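Long-range contact in lipoprotein NlpE (Escherichia coli, PDB 2Z4H), which takes part in copper homeostasis and is needed for efficient attachment of stationary-phase cells to hydrophobic surfaces during biofilm formation: residues A[177-182]-A[199-204]. The protein carries 1 engineered substitution. Residues are numbered along the deposited sequence; the frame is centred on the assembly and turned at random.
Sequences SVEGHF and PDTAGK
G180 and P199 form an antiparallel, non-hydrogen-bonded pair, their CA atoms 4.1 Å apart, and the next backbone link runs from D200 N to E179 O at 2.9 Å. After P199 the segment leaves regular strand pairing, and a side-chain hydroxyl, not a backbone carbonyl, accepts from the strand: E179 N donates to T201 OG1 (3.3 Å, 161° at the hydrogen), while OG1 donates in turn to A202 O. With chi1 at 71°, OG1 sits between the backbone N and the carbonyl carbon of T201, and CG2 is left to lie against E179, 3.4 Å from its CB. An alanine here would remove both OG1 and CG2, and would probably leave E179 N without its acceptor and the loop less firmly tied to the strand. H181 ND1 donates to D200 OD1 in the imidazole plane, on the oxygen's syn lone pair, with ring and carboxylate planes 57° apart; the 2.5 Å separation is doubtfully short at this resolution. V178 CG2 lies nearest T201 O (3.4 Å) and reaches P199 CB at 4.3 Å. In the C-terminal OB-family domain, strand 174-184 thus receives the end of strand 195-199 and the loop leading to strand 205-206, while V178 and G180 hydrogen-bond through their backbones to L129 and M127 of strand 127-135.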
ATOM      1  N   SER A 177      -5.264   3.661  28.011  1.00 51.59           N
ATOM      2  CA  SER A 177      -4.425   3.676  26.822  1.00 51.24           C
ATOM      3  C   SER A 177      -4.230   2.238  26.410  1.00 50.44           C
ATOM      4  O   SER A 177      -3.545   1.485  27.103  1.00 51.19           O
ATOM      5  CB  SER A 177      -3.061   4.282  27.135  1.00 53.45           C
ATOM      6  OG  SER A 177      -2.116   3.942  26.131  1.00 55.10           O
ATOM      7  N   VAL A 178      -4.814   1.852  25.283  1.00 48.27           N
ATOM      8  CA  VAL A 178      -4.701   0.471  24.834  1.00 45.96           C
ATOM      9  C   VAL A 178      -4.558   0.358  23.333  1.00 45.97           C
ATOM     10  O   VAL A 178      -4.881   1.291  22.600  1.00 47.80           O
ATOM     11  CB  VAL A 178      -5.949  -0.328  25.247  1.00 44.38           C
ATOM     12  CG1 VAL A 178      -7.174   0.295  24.620  1.00 43.35           C
ATOM     13  CG2 VAL A 178      -5.816  -1.780  24.823  1.00 43.48           C
ATOM     14  N   GLU A 179      -4.055  -0.782  22.878  1.00 44.60           N
ATOM     15  CA  GLU A 179      -3.934  -1.018  21.458  1.00 44.92           C
ATOM     16  C   GLU A 179      -5.202  -1.774  21.093  1.00 45.70           C
ATOM     17  O   GLU A 179      -5.673  -2.602  21.876  1.00 46.03           O
ATOM     18  CB  GLU A 179      -2.711  -1.867  21.168  1.00 45.37           C
ATOM     19  CG  GLU A 179      -1.418  -1.099  21.235  1.00 49.54           C
ATOM     20  CD  GLU A 179      -0.227  -1.947  20.834  1.00 53.89           C
ATOM     21  OE1 GLU A 179      -0.272  -2.559  19.739  1.00 56.32           O
ATOM     22  OE2 GLU A 179       0.757  -2.002  21.607  1.00 54.12           O
ATOM     23  N   GLY A 180      -5.773  -1.484  19.930  1.00 45.25           N
ATOM     24  CA  GLY A 180      -6.984  -2.177  19.531  1.00 45.29           C
ATOM     25  C   GLY A 180      -7.328  -2.006  18.070  1.00 45.23           C
ATOM     26  O   GLY A 180      -6.605  -1.355  17.335  1.00 46.08           O
ATOM     27  N   HIS A 181      -8.424  -2.609  17.638  1.00 46.06           N
ATOM     28  CA  HIS A 181      -8.856  -2.487  16.252  1.00 46.64           C
ATOM     29  C   HIS A 181     -10.354  -2.658  16.187  1.00 47.24           C
ATOM     30  O   HIS A 181     -10.949  -3.309  17.047  1.00 47.22           O
ATOM     31  CB  HIS A 181      -8.194  -3.539  15.364  1.00 46.70           C
ATOM     32  CG  HIS A 181      -8.484  -4.946  15.770  1.00 46.42           C
ATOM     33  ND1 HIS A 181      -7.915  -5.534  16.878  1.00 47.53           N
ATOM     34  CD2 HIS A 181      -9.269  -5.893  15.206  1.00 46.43           C
ATOM     35  CE1 HIS A 181      -8.331  -6.783  16.978  1.00 45.60           C
ATOM     36  NE2 HIS A 181      -9.154  -7.026  15.975  1.00 46.45           N
ATOM     37  N   PHE A 182     -10.975  -2.069  15.177  1.00 47.62           N
ATOM     38  CA  PHE A 182     -12.408  -2.193  15.054  1.00 47.80           C
ATOM     39  C   PHE A 182     -12.773  -3.490  14.355  1.00 48.86           C
ATOM     40  O   PHE A 182     -12.011  -4.011  13.529  1.00 49.17           O
ATOM     41  CB  PHE A 182     -12.971  -0.987  14.318  1.00 47.51           C
ATOM     42  CG  PHE A 182     -12.758   0.300  15.050  1.00 48.18           C
ATOM     43  CD1 PHE A 182     -11.716   1.145  14.708  1.00 48.11           C
ATOM     44  CD2 PHE A 182     -13.568   0.641  16.128  1.00 49.44           C
ATOM     45  CE1 PHE A 182     -11.480   2.309  15.427  1.00 47.95           C
ATOM     46  CE2 PHE A 182     -13.341   1.802  16.853  1.00 48.72           C
ATOM     47  CZ  PHE A 182     -12.292   2.637  16.500  1.00 48.08           C
ATOM     48  N   PRO A 199      -9.638  -4.988  21.783  1.00 39.71           N
ATOM     49  CA  PRO A 199      -8.276  -4.867  22.331  1.00 39.73           C
ATOM     50  C   PRO A 199      -7.243  -5.867  21.802  1.00 40.63           C
ATOM     51  O   PRO A 199      -7.587  -7.012  21.520  1.00 43.43           O
ATOM     52  CB  PRO A 199      -8.505  -5.037  23.830  1.00 39.15           C
ATOM     53  CG  PRO A 199      -9.690  -5.959  23.888  1.00 38.23           C
ATOM     54  CD  PRO A 199     -10.593  -5.353  22.850  1.00 39.52           C
ATOM     55  N   ASP A 200      -5.985  -5.444  21.669  1.00 40.51           N
ATOM     56  CA  ASP A 200      -4.930  -6.345  21.204  1.00 41.40           C
ATOM     57  C   ASP A 200      -3.803  -6.422  22.216  1.00 42.44           C
ATOM     58  O   ASP A 200      -2.820  -7.137  22.019  1.00 41.73           O
ATOM     59  CB  ASP A 200      -4.361  -5.904  19.863  1.00 42.64           C
ATOM     60  CG  ASP A 200      -5.368  -5.997  18.747  1.00 44.91           C
ATOM     61  OD1 ASP A 200      -6.301  -5.168  18.755  1.00 47.46           O
ATOM     62  OD2 ASP A 200      -5.230  -6.888  17.872  1.00 44.38           O
ATOM     63  N   THR A 201      -3.946  -5.669  23.299  1.00 44.01           N
ATOM     64  CA  THR A 201      -2.956  -5.656  24.371  1.00 45.98           C
ATOM     65  C   THR A 201      -3.718  -5.379  25.664  1.00 47.99           C
ATOM     66  O   THR A 201      -4.850  -4.890  25.620  1.00 48.71           O
ATOM     67  CB  THR A 201      -1.932  -4.531  24.187  1.00 45.91           C
ATOM     68  OG1 THR A 201      -2.566  -3.272  24.440  1.00 46.96           O
ATOM     69  CG2 THR A 201      -1.380  -4.529  22.775  1.00 46.47           C
ATOM     70  N   ALA A 202      -3.103  -5.681  26.808  1.00 50.41           N
ATOM     71  CA  ALA A 202      -3.739  -5.443  28.105  1.00 50.24           C
ATOM     72  C   ALA A 202      -3.918  -3.955  28.315  1.00 52.09           C
ATOM     73  O   ALA A 202      -3.434  -3.137  27.534  1.00 51.74           O
ATOM     74  CB  ALA A 202      -2.897  -6.012  29.212  1.00 48.14           C
ATOM     75  N   GLY A 203      -4.607  -3.591  29.381  1.00 55.15           N
ATOM     76  CA  GLY A 203      -4.817  -2.179  29.621  1.00 59.62           C
ATOM     77  C   GLY A 203      -3.592  -1.413  30.089  1.00 61.44           C
ATOM     78  O   GLY A 203      -2.448  -1.870  29.979  1.00 60.47           O
ATOM     79  N   LYS A 204      -3.872  -0.228  30.621  1.00 63.23           N
ATOM     80  CA  LYS A 204      -2.879   0.693  31.154  1.00 64.30           C
ATOM     81  C   LYS A 204      -3.724   1.863  31.640  1.00 65.00           C
ATOM     82  O   LYS A 204      -3.821   2.894  30.968  1.00 65.65           O
ATOM     83  CB  LYS A 204      -1.926   1.159  30.052  1.00 64.58           C
ATOM     84  CG  LYS A 204      -0.587   1.688  30.551  1.00 66.43           C
ATOM     85  CD  LYS A 204       0.390   0.559  30.899  1.00 68.45           C
ATOM     86  CE  LYS A 204       0.007  -0.179  32.189  1.00 70.84           C
ATOM     87  NZ  LYS A 204       0.918  -1.333  32.505  1.00 70.73           N
TER